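Local coordinates for amine oxidase domain-containing protein (Pyrococcus furiosus, PDB 3NRN) that is of unknown function but binds adenosine monophosphate and probably acts as an oxidoreductase related to the flavin-containing amine oxidases, at residues D379-P384 / V396-E401; D62-H67 / L176-P181. All blocks are in the same frame, centred on the assembly; numbering follows the deposited sequence.

In the fold
Following the chain from its N terminus, contact 2 comes first: it brings 62-67, at the start of helix 64-72, against 176-181, at the end of helix 165-178, closing a loop of 108 intervening residues. Contact 1 is local, folding the loop after strand 374-376 onto helix 388-402 across only 11 residues. The two are in series and neither nest nor cross; their centres lie about 16 Å apart. They still meet in space, because helix 388-402 packs on helix 64-72: Met397 CE reaches His67 CD2 at 3.7 Å. The last strand and helix of the nucleotide-binding part are thus joined, through helix 64-72, to the end of helix 165-178.

Contact 1 (D379-P384 / V396-E401); sequences DGYRPP and VMKALE
Tyr381 reaches from its loop to helix 388-402 and lays its phenol end across the base of the Lys398 side chain. A chi1 of -179°, which sets CG beside the carbonyl carbon, sends the ring out to the helix, where OH comes 3.3 Å from Lys398 CB and the ring carbons CE2 and CZ each lie 4.0 Å from that same CB; the two side chains cross at about a right angle. The ring edge faces the backbone N of Ala399, with CE2 4.4 Å from it, a loose approach. Replacing the tyrosine with an alanine would probably open a gap beside Lys398 CB and leave Pro383 as the main touch between these two segments. Arg382 points away from the helix and turns back on its own loop, its NE forming an in-plane salt bridge with OD1 of Asp379 at 3.0 Å; OD2 of that aspartate pairs with Arg38, which binds AMP. Pro383 adds an apolar touch of its own, its CG 3.9 Å from Lys398 CG; the lysine, bent at chi2 and chi3, carries its amino end away from the loop. Such packing, directly after edge strand 374-376 of the parallel sheet, is consistent with the Rossmann-type nucleotide-binding fold of flavin-containing amine oxidases.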
ATOM      1  N   ASP A 379       0.512   6.444  -3.455  1.00 33.46           N
ATOM      2  CA  ASP A 379      -0.272   6.581  -2.224  1.00 47.15           C
ATOM      3  C   ASP A 379      -1.147   7.830  -2.203  1.00 47.92           C
ATOM      4  O   ASP A 379      -2.048   7.948  -1.377  1.00 46.54           O
ATOM      5  CB  ASP A 379       0.648   6.611  -0.999  1.00 49.03           C
ATOM      6  CG  ASP A 379       0.623   5.313  -0.223  1.00 58.14           C
ATOM      7  OD1 ASP A 379      -0.483   4.859   0.133  1.00 66.80           O
ATOM      8  OD2 ASP A 379       1.708   4.750   0.037  1.00 69.63           O
ATOM      9  N   GLY A 380      -0.866   8.767  -3.102  1.00 47.57           N
ATOM     10  CA  GLY A 380      -1.647   9.986  -3.153  1.00 41.52           C
ATOM     11  C   GLY A 380      -2.942   9.790  -3.912  1.00 41.41           C
ATOM     12  O   GLY A 380      -3.755  10.708  -4.018  1.00 37.81           O
ATOM     13  N   TYR A 381      -3.136   8.594  -4.454  1.00 35.64           N
ATOM     14  CA  TYR A 381      -4.348   8.303  -5.198  1.00 37.79           C
ATOM     15  C   TYR A 381      -4.766   6.840  -5.097  1.00 34.85           C
ATOM     16  O   TYR A 381      -4.438   6.026  -5.959  1.00 31.12           O
ATOM     17  CB  TYR A 381      -4.180   8.699  -6.673  1.00 34.28           C
ATOM     18  CG  TYR A 381      -5.418   8.459  -7.526  1.00 35.93           C
ATOM     19  CD1 TYR A 381      -6.697   8.718  -7.025  1.00 42.59           C
ATOM     20  CD2 TYR A 381      -5.309   8.002  -8.844  1.00 21.55           C
ATOM     21  CE1 TYR A 381      -7.838   8.528  -7.812  1.00 44.03           C
ATOM     22  CE2 TYR A 381      -6.439   7.809  -9.640  1.00 36.19           C
ATOM     23  CZ  TYR A 381      -7.703   8.074  -9.118  1.00 47.36           C
ATOM     24  OH  TYR A 381      -8.824   7.889  -9.899  1.00 41.55           O
ATOM     25  N   ARG A 382      -5.471   6.510  -4.021  1.00 33.09           N
ATOM     26  CA  ARG A 382      -5.976   5.157  -3.831  1.00 38.21           C
ATOM     27  C   ARG A 382      -7.492   5.277  -3.818  1.00 35.01           C
ATOM     28  O   ARG A 382      -8.073   5.808  -2.873  1.00 29.19           O
ATOM     29  CB  ARG A 382      -5.472   4.554  -2.513  1.00 31.36           C
ATOM     30  CG  ARG A 382      -4.004   4.156  -2.559  1.00 35.25           C
ATOM     31  CD  ARG A 382      -3.538   3.438  -1.302  1.00 41.08           C
ATOM     32  NE  ARG A 382      -3.414   4.341  -0.164  1.00 54.59           N
ATOM     33  CZ  ARG A 382      -4.422   4.709   0.619  1.00 61.67           C
ATOM     34  NH1 ARG A 382      -5.647   4.247   0.396  1.00 62.87           N
ATOM     35  NH2 ARG A 382      -4.207   5.547   1.623  1.00 61.58           N
ATOM     36  N   PRO A 383      -8.149   4.811  -4.889  1.00 35.87           N
ATOM     37  CA  PRO A 383      -9.609   4.874  -4.993  1.00 33.58           C
ATOM     38  C   PRO A 383     -10.296   4.211  -3.803  1.00 33.09           C
ATOM     39  O   PRO A 383      -9.704   3.366  -3.122  1.00 26.49           O
ATOM     40  CB  PRO A 383      -9.889   4.150  -6.305  1.00 38.19           C
ATOM     41  CG  PRO A 383      -8.683   4.492  -7.130  1.00 41.14           C
ATOM     42  CD  PRO A 383      -7.557   4.295  -6.135  1.00 32.98           C
ATOM     43  N   PRO A 384     -11.556   4.595  -3.533  1.00 32.16           N
ATOM     44  CA  PRO A 384     -12.310   4.023  -2.413  1.00 28.53           C
ATOM     45  C   PRO A 384     -12.279   2.499  -2.449  1.00 26.99           C
ATOM     46  O   PRO A 384     -12.487   1.894  -3.502  1.00 24.95           O
ATOM     47  CB  PRO A 384     -13.717   4.581  -2.625  1.00 29.12           C
ATOM     48  CG  PRO A 384     -13.440   5.926  -3.228  1.00 30.91           C
ATOM     49  CD  PRO A 384     -12.370   5.589  -4.254  1.00 25.65           C
ATOM     50  N   VAL A 396      -3.630   3.515 -10.609  1.00 15.00           N
ATOM     51  CA  VAL A 396      -2.935   3.545 -11.886  1.00 16.79           C
ATOM     52  C   VAL A 396      -3.919   3.157 -12.982  1.00 14.74           C
ATOM     53  O   VAL A 396      -3.935   3.765 -14.049  1.00 16.43           O
ATOM     54  CB  VAL A 396      -1.719   2.583 -11.881  1.00 17.54           C
ATOM     55  CG1 VAL A 396      -1.128   2.449 -13.291  1.00 19.21           C
ATOM     56  CG2 VAL A 396      -0.665   3.121 -10.931  1.00 17.57           C
HETATM   57  N   MSE A 397      -4.760   2.163 -12.703  1.00 18.93           N
HETATM   58  CA  MSE A 397      -5.741   1.726 -13.689  1.00 14.92           C
HETATM   59  C   MSE A 397      -6.674   2.885 -14.031  1.00 23.24           C
HETATM   60  O   MSE A 397      -6.966   3.121 -15.200  1.00 19.49           O
HETATM   61  CB  MSE A 397      -6.579   0.551 -13.167  1.00 11.71           C
HETATM   62  CG  MSE A 397      -5.817  -0.724 -12.806  1.00 17.92           C
HETATM   63 SE   MSE A 397      -6.966  -2.046 -12.239  1.00 18.23          SE
HETATM   64  CE  MSE A 397      -6.136  -3.455 -12.887  1.00 25.62           C
ATOM     65  N   LYS A 398      -7.132   3.606 -13.008  1.00 20.24           N
ATOM     66  CA  LYS A 398      -8.047   4.730 -13.211  1.00 25.13           C
ATOM     67  C   LYS A 398      -7.388   5.857 -13.993  1.00 23.40           C
ATOM     68  O   LYS A 398      -8.013   6.468 -14.858  1.00 29.90           O
ATOM     69  CB  LYS A 398      -8.545   5.265 -11.861  1.00 24.83           C
ATOM     70  CG  LYS A 398      -9.163   4.213 -10.962  1.00 36.17           C
ATOM     71  CD  LYS A 398     -10.528   3.771 -11.448  1.00 51.10           C
ATOM     72  CE  LYS A 398     -11.577   4.855 -11.233  1.00 34.44           C
ATOM     73  NZ  LYS A 398     -12.933   4.389 -11.635  1.00 59.74           N
ATOM     74  N   ALA A 399      -6.130   6.147 -13.681  1.00 22.77           N
ATOM     75  CA  ALA A 399      -5.419   7.203 -14.390  1.00 25.39           C
ATOM     76  C   ALA A 399      -5.338   6.812 -15.861  1.00 27.71           C
ATOM     77  O   ALA A 399      -5.631   7.619 -16.742  1.00 20.50           O
ATOM     78  CB  ALA A 399      -4.015   7.389 -13.813  1.00 25.38           C
ATOM     79  N   LEU A 400      -4.947   5.567 -16.123  1.00 25.47           N
ATOM     80  CA  LEU A 400      -4.837   5.082 -17.494  1.00 27.05           C
ATOM     81  C   LEU A 400      -6.174   5.185 -18.241  1.00 31.90           C
ATOM     82  O   LEU A 400      -6.204   5.541 -19.420  1.00 26.88           O
ATOM     83  CB  LEU A 400      -4.335   3.634 -17.506  1.00 17.45           C
ATOM     84  CG  LEU A 400      -2.953   3.387 -16.889  1.00 20.50           C
ATOM     85  CD1 LEU A 400      -2.624   1.891 -16.933  1.00 16.53           C
ATOM     86  CD2 LEU A 400      -1.897   4.189 -17.654  1.00 28.94           C
ATOM     87  N   GLU A 401      -7.277   4.878 -17.561  1.00 26.50           N
ATOM     88  CA  GLU A 401      -8.588   4.977 -18.198  1.00 30.10           C
ATOM     89  C   GLU A 401      -8.930   6.446 -18.451  1.00 32.16           C
ATOM     90  O   GLU A 401      -9.464   6.796 -19.505  1.00 22.92           O
ATOM     91  CB  GLU A 401      -9.682   4.356 -17.323  1.00 29.96           C
ATOM     92  CG  GLU A 401      -9.529   2.862 -17.069  1.00 33.62           C
ATOM     93  CD  GLU A 401     -10.867   2.151 -16.962  1.00 35.53           C
ATOM     94  OE1 GLU A 401     -11.791   2.715 -16.333  1.00 36.99           O
ATOM     95  OE2 GLU A 401     -10.991   1.028 -17.503  1.00 30.14           O
TER

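Contact 2 (D62-H67 / L176-P181); sequences DGPLAH and LRWGGP
Two helix ends meet here: the start of helix 64-72, with Gly63 at its N-cap and Pro64 in its first turn, covers one face of Trp178, the last residue of helix 165-178. Pro64 CD sits 3.7 Å from the centroid of the six-membered ring and 12° off its normal, a CH-pi contact. Beside it, Pro64 CG is 3.6 Å from Trp178 CH2, so two ring carbons of the proline rest on the benzo part of the indole. Gly63 CA makes the second CH-pi contact, 4.2 Å from the centroid of the five-membered ring and 21° off the normal. The indole stands where it can take both because its CG lies beside the backbone N and anti to the carbonyl carbon (chi1 -50°). Over its opposite face lies Arg177 CB, the preceding residue of the helix. Asp62 O also approaches the pyrrole part, 3.3 Å from Trp178 CD1.

The backbone of Trp178 is met as well: Asp62 CB lies 3.1 Å from Trp178 O. Asp62 OD2 is 3.2 Å from the same oxygen, but both are acceptors and no bond joins them; the carboxylate oxygen takes its hydrogen bond from Asn80 ND2. Trp178 NE1 donates to Trp411 O, which satisfies the one polar atom of the buried indole.

With no hydrogen bond between the segments, their cohesion comes from CH-pi and apolar contact over the indole face, while partners outside hold the polar ends of Asp62 and Trp178.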
ATOM      1  N   ASP A  62      -4.794 -12.211  -6.399  1.00 22.02           N
ATOM      2  CA  ASP A  62      -6.106 -11.877  -6.932  1.00 20.20           C
ATOM      3  C   ASP A  62      -6.516 -10.429  -7.137  1.00 26.91           C
ATOM      4  O   ASP A  62      -7.524 -10.168  -7.793  1.00 22.47           O
ATOM      5  CB  ASP A  62      -7.149 -12.549  -6.043  1.00 30.31           C
ATOM      6  CG  ASP A  62      -6.774 -13.974  -5.699  1.00 25.25           C
ATOM      7  OD1 ASP A  62      -6.633 -14.787  -6.636  1.00 25.08           O
ATOM      8  OD2 ASP A  62      -6.611 -14.272  -4.499  1.00 33.22           O
ATOM      9  N   GLY A  63      -5.758  -9.489  -6.588  1.00 20.67           N
ATOM     10  CA  GLY A  63      -6.153  -8.101  -6.709  1.00 21.36           C
ATOM     11  C   GLY A  63      -5.659  -7.319  -7.908  1.00 23.48           C
ATOM     12  O   GLY A  63      -5.066  -7.874  -8.832  1.00 21.73           O
ATOM     13  N   PRO A  64      -5.899  -6.000  -7.908  1.00 15.95           N
ATOM     14  CA  PRO A  64      -5.489  -5.101  -8.991  1.00 23.91           C
ATOM     15  C   PRO A  64      -3.980  -5.139  -9.269  1.00 19.61           C
ATOM     16  O   PRO A  64      -3.558  -5.139 -10.429  1.00 25.14           O
ATOM     17  CB  PRO A  64      -5.948  -3.723  -8.494  1.00 23.57           C
ATOM     18  CG  PRO A  64      -7.082  -4.038  -7.565  1.00 23.78           C
ATOM     19  CD  PRO A  64      -6.582  -5.255  -6.834  1.00 18.45           C
ATOM     20  N   LEU A  65      -3.168  -5.168  -8.213  1.00 16.39           N
ATOM     21  CA  LEU A  65      -1.718  -5.175  -8.396  1.00 22.78           C
ATOM     22  C   LEU A  65      -1.240  -6.432  -9.115  1.00 21.37           C
ATOM     23  O   LEU A  65      -0.471  -6.341 -10.073  1.00 21.34           O
ATOM     24  CB  LEU A  65      -0.981  -5.029  -7.055  1.00 16.94           C
ATOM     25  CG  LEU A  65       0.555  -5.017  -7.145  1.00 17.06           C
ATOM     26  CD1 LEU A  65       1.023  -3.944  -8.140  1.00 14.67           C
ATOM     27  CD2 LEU A  65       1.148  -4.749  -5.763  1.00 19.33           C
ATOM     28  N   ALA A  66      -1.689  -7.598  -8.661  1.00 14.10           N
ATOM     29  CA  ALA A  66      -1.287  -8.846  -9.316  1.00 18.09           C
ATOM     30  C   ALA A  66      -1.753  -8.832 -10.766  1.00 17.54           C
ATOM     31  O   ALA A  66      -1.002  -9.207 -11.665  1.00 18.64           O
ATOM     32  CB  ALA A  66      -1.875 -10.044  -8.604  1.00 15.79           C
ATOM     33  N   HIS A  67      -2.987  -8.386 -10.995  1.00 17.27           N
ATOM     34  CA  HIS A  67      -3.513  -8.343 -12.356  1.00 26.82           C
ATOM     35  C   HIS A  67      -2.648  -7.473 -13.258  1.00 21.96           C
ATOM     36  O   HIS A  67      -2.329  -7.862 -14.376  1.00 26.90           O
ATOM     37  CB  HIS A  67      -4.946  -7.809 -12.389  1.00 18.76           C
ATOM     38  CG  HIS A  67      -5.530  -7.768 -13.768  1.00 17.83           C
ATOM     39  ND1 HIS A  67      -5.677  -8.900 -14.543  1.00 23.30           N
ATOM     40  CD2 HIS A  67      -5.950  -6.733 -14.533  1.00 21.87           C
ATOM     41  CE1 HIS A  67      -6.159  -8.562 -15.726  1.00 30.10           C
ATOM     42  NE2 HIS A  67      -6.333  -7.252 -15.746  1.00 24.76           N
ATOM     43  N   LEU A 176     -14.016  -9.667  -0.179  1.00 29.59           N
ATOM     44  CA  LEU A 176     -14.889 -10.749  -0.639  1.00 34.91           C
ATOM     45  C   LEU A 176     -14.541 -11.113  -2.081  1.00 29.52           C
ATOM     46  O   LEU A 176     -14.532 -12.285  -2.458  1.00 30.87           O
ATOM     47  CB  LEU A 176     -16.363 -10.328  -0.561  1.00 24.10           C
ATOM     48  CG  LEU A 176     -16.931  -9.954   0.814  1.00 31.92           C
ATOM     49  CD1 LEU A 176     -18.398  -9.570   0.676  1.00 27.29           C
ATOM     50  CD2 LEU A 176     -16.773 -11.121   1.773  1.00 38.13           C
ATOM     51  N   ARG A 177     -14.239 -10.098  -2.882  1.00 30.61           N
ATOM     52  CA  ARG A 177     -13.905 -10.310  -4.283  1.00 31.64           C
ATOM     53  C   ARG A 177     -12.522 -10.891  -4.520  1.00 32.07           C
ATOM     54  O   ARG A 177     -12.384 -11.900  -5.211  1.00 29.35           O
ATOM     55  CB  ARG A 177     -14.008  -8.995  -5.061  1.00 35.68           C
ATOM     56  CG  ARG A 177     -15.381  -8.367  -5.039  1.00 49.58           C
ATOM     57  CD  ARG A 177     -16.103  -8.535  -6.362  1.00 65.31           C
ATOM     58  NE  ARG A 177     -17.521  -8.213  -6.230  1.00 71.63           N
ATOM     59  CZ  ARG A 177     -18.402  -8.978  -5.591  1.00 71.91           C
ATOM     60  NH1 ARG A 177     -18.012 -10.118  -5.027  1.00 63.48           N
ATOM     61  NH2 ARG A 177     -19.671  -8.600  -5.504  1.00 75.25           N
ATOM     62  N   TRP A 178     -11.503 -10.261  -3.939  1.00 23.14           N
ATOM     63  CA  TRP A 178     -10.127 -10.685  -4.164  1.00 25.39           C
ATOM     64  C   TRP A 178      -9.469 -11.502  -3.074  1.00 26.78           C
ATOM     65  O   TRP A 178      -8.307 -11.883  -3.207  1.00 24.52           O
ATOM     66  CB  TRP A 178      -9.263  -9.464  -4.477  1.00 19.50           C
ATOM     67  CG  TRP A 178      -9.853  -8.605  -5.547  1.00 14.49           C
ATOM     68  CD1 TRP A 178     -10.388  -9.025  -6.739  1.00 22.64           C
ATOM     69  CD2 TRP A 178      -9.923  -7.182  -5.556  1.00 18.22           C
ATOM     70  NE1 TRP A 178     -10.782  -7.942  -7.490  1.00 20.31           N
ATOM     71  CE2 TRP A 178     -10.508  -6.798  -6.787  1.00 22.61           C
ATOM     72  CE3 TRP A 178      -9.547  -6.183  -4.642  1.00 23.72           C
ATOM     73  CZ2 TRP A 178     -10.724  -5.459  -7.125  1.00 20.24           C
ATOM     74  CZ3 TRP A 178      -9.766  -4.849  -4.982  1.00 19.12           C
ATOM     75  CH2 TRP A 178     -10.348  -4.502  -6.212  1.00 21.61           C
ATOM     76  N   GLY A 179     -10.198 -11.761  -1.992  1.00 23.56           N
ATOM     77  CA  GLY A 179      -9.650 -12.572  -0.922  1.00 21.39           C
ATOM     78  C   GLY A 179      -8.603 -11.946  -0.024  1.00 26.14           C
ATOM     79  O   GLY A 179      -8.554 -10.726   0.134  1.00 28.85           O
ATOM     80  N   GLY A 180      -7.771 -12.806   0.565  1.00 19.98           N
ATOM     81  CA  GLY A 180      -6.725 -12.374   1.474  1.00 20.62           C
ATOM     82  C   GLY A 180      -5.415 -12.004   0.808  1.00 24.10           C
ATOM     83  O   GLY A 180      -5.311 -12.038  -0.416  1.00 16.51           O
ATOM     84  N   PRO A 181      -4.381 -11.679   1.603  1.00 22.29           N
ATOM     85  CA  PRO A 181      -3.048 -11.285   1.147  1.00 29.71           C
ATOM     86  C   PRO A 181      -2.171 -12.406   0.620  1.00 28.16           C
ATOM     87  O   PRO A 181      -2.527 -13.581   0.673  1.00 34.37           O
ATOM     88  CB  PRO A 181      -2.447 -10.648   2.390  1.00 29.26           C
ATOM     89  CG  PRO A 181      -2.940 -11.573   3.455  1.00 31.12           C
ATOM     90  CD  PRO A 181      -4.409 -11.776   3.075  1.00 25.98           C
TER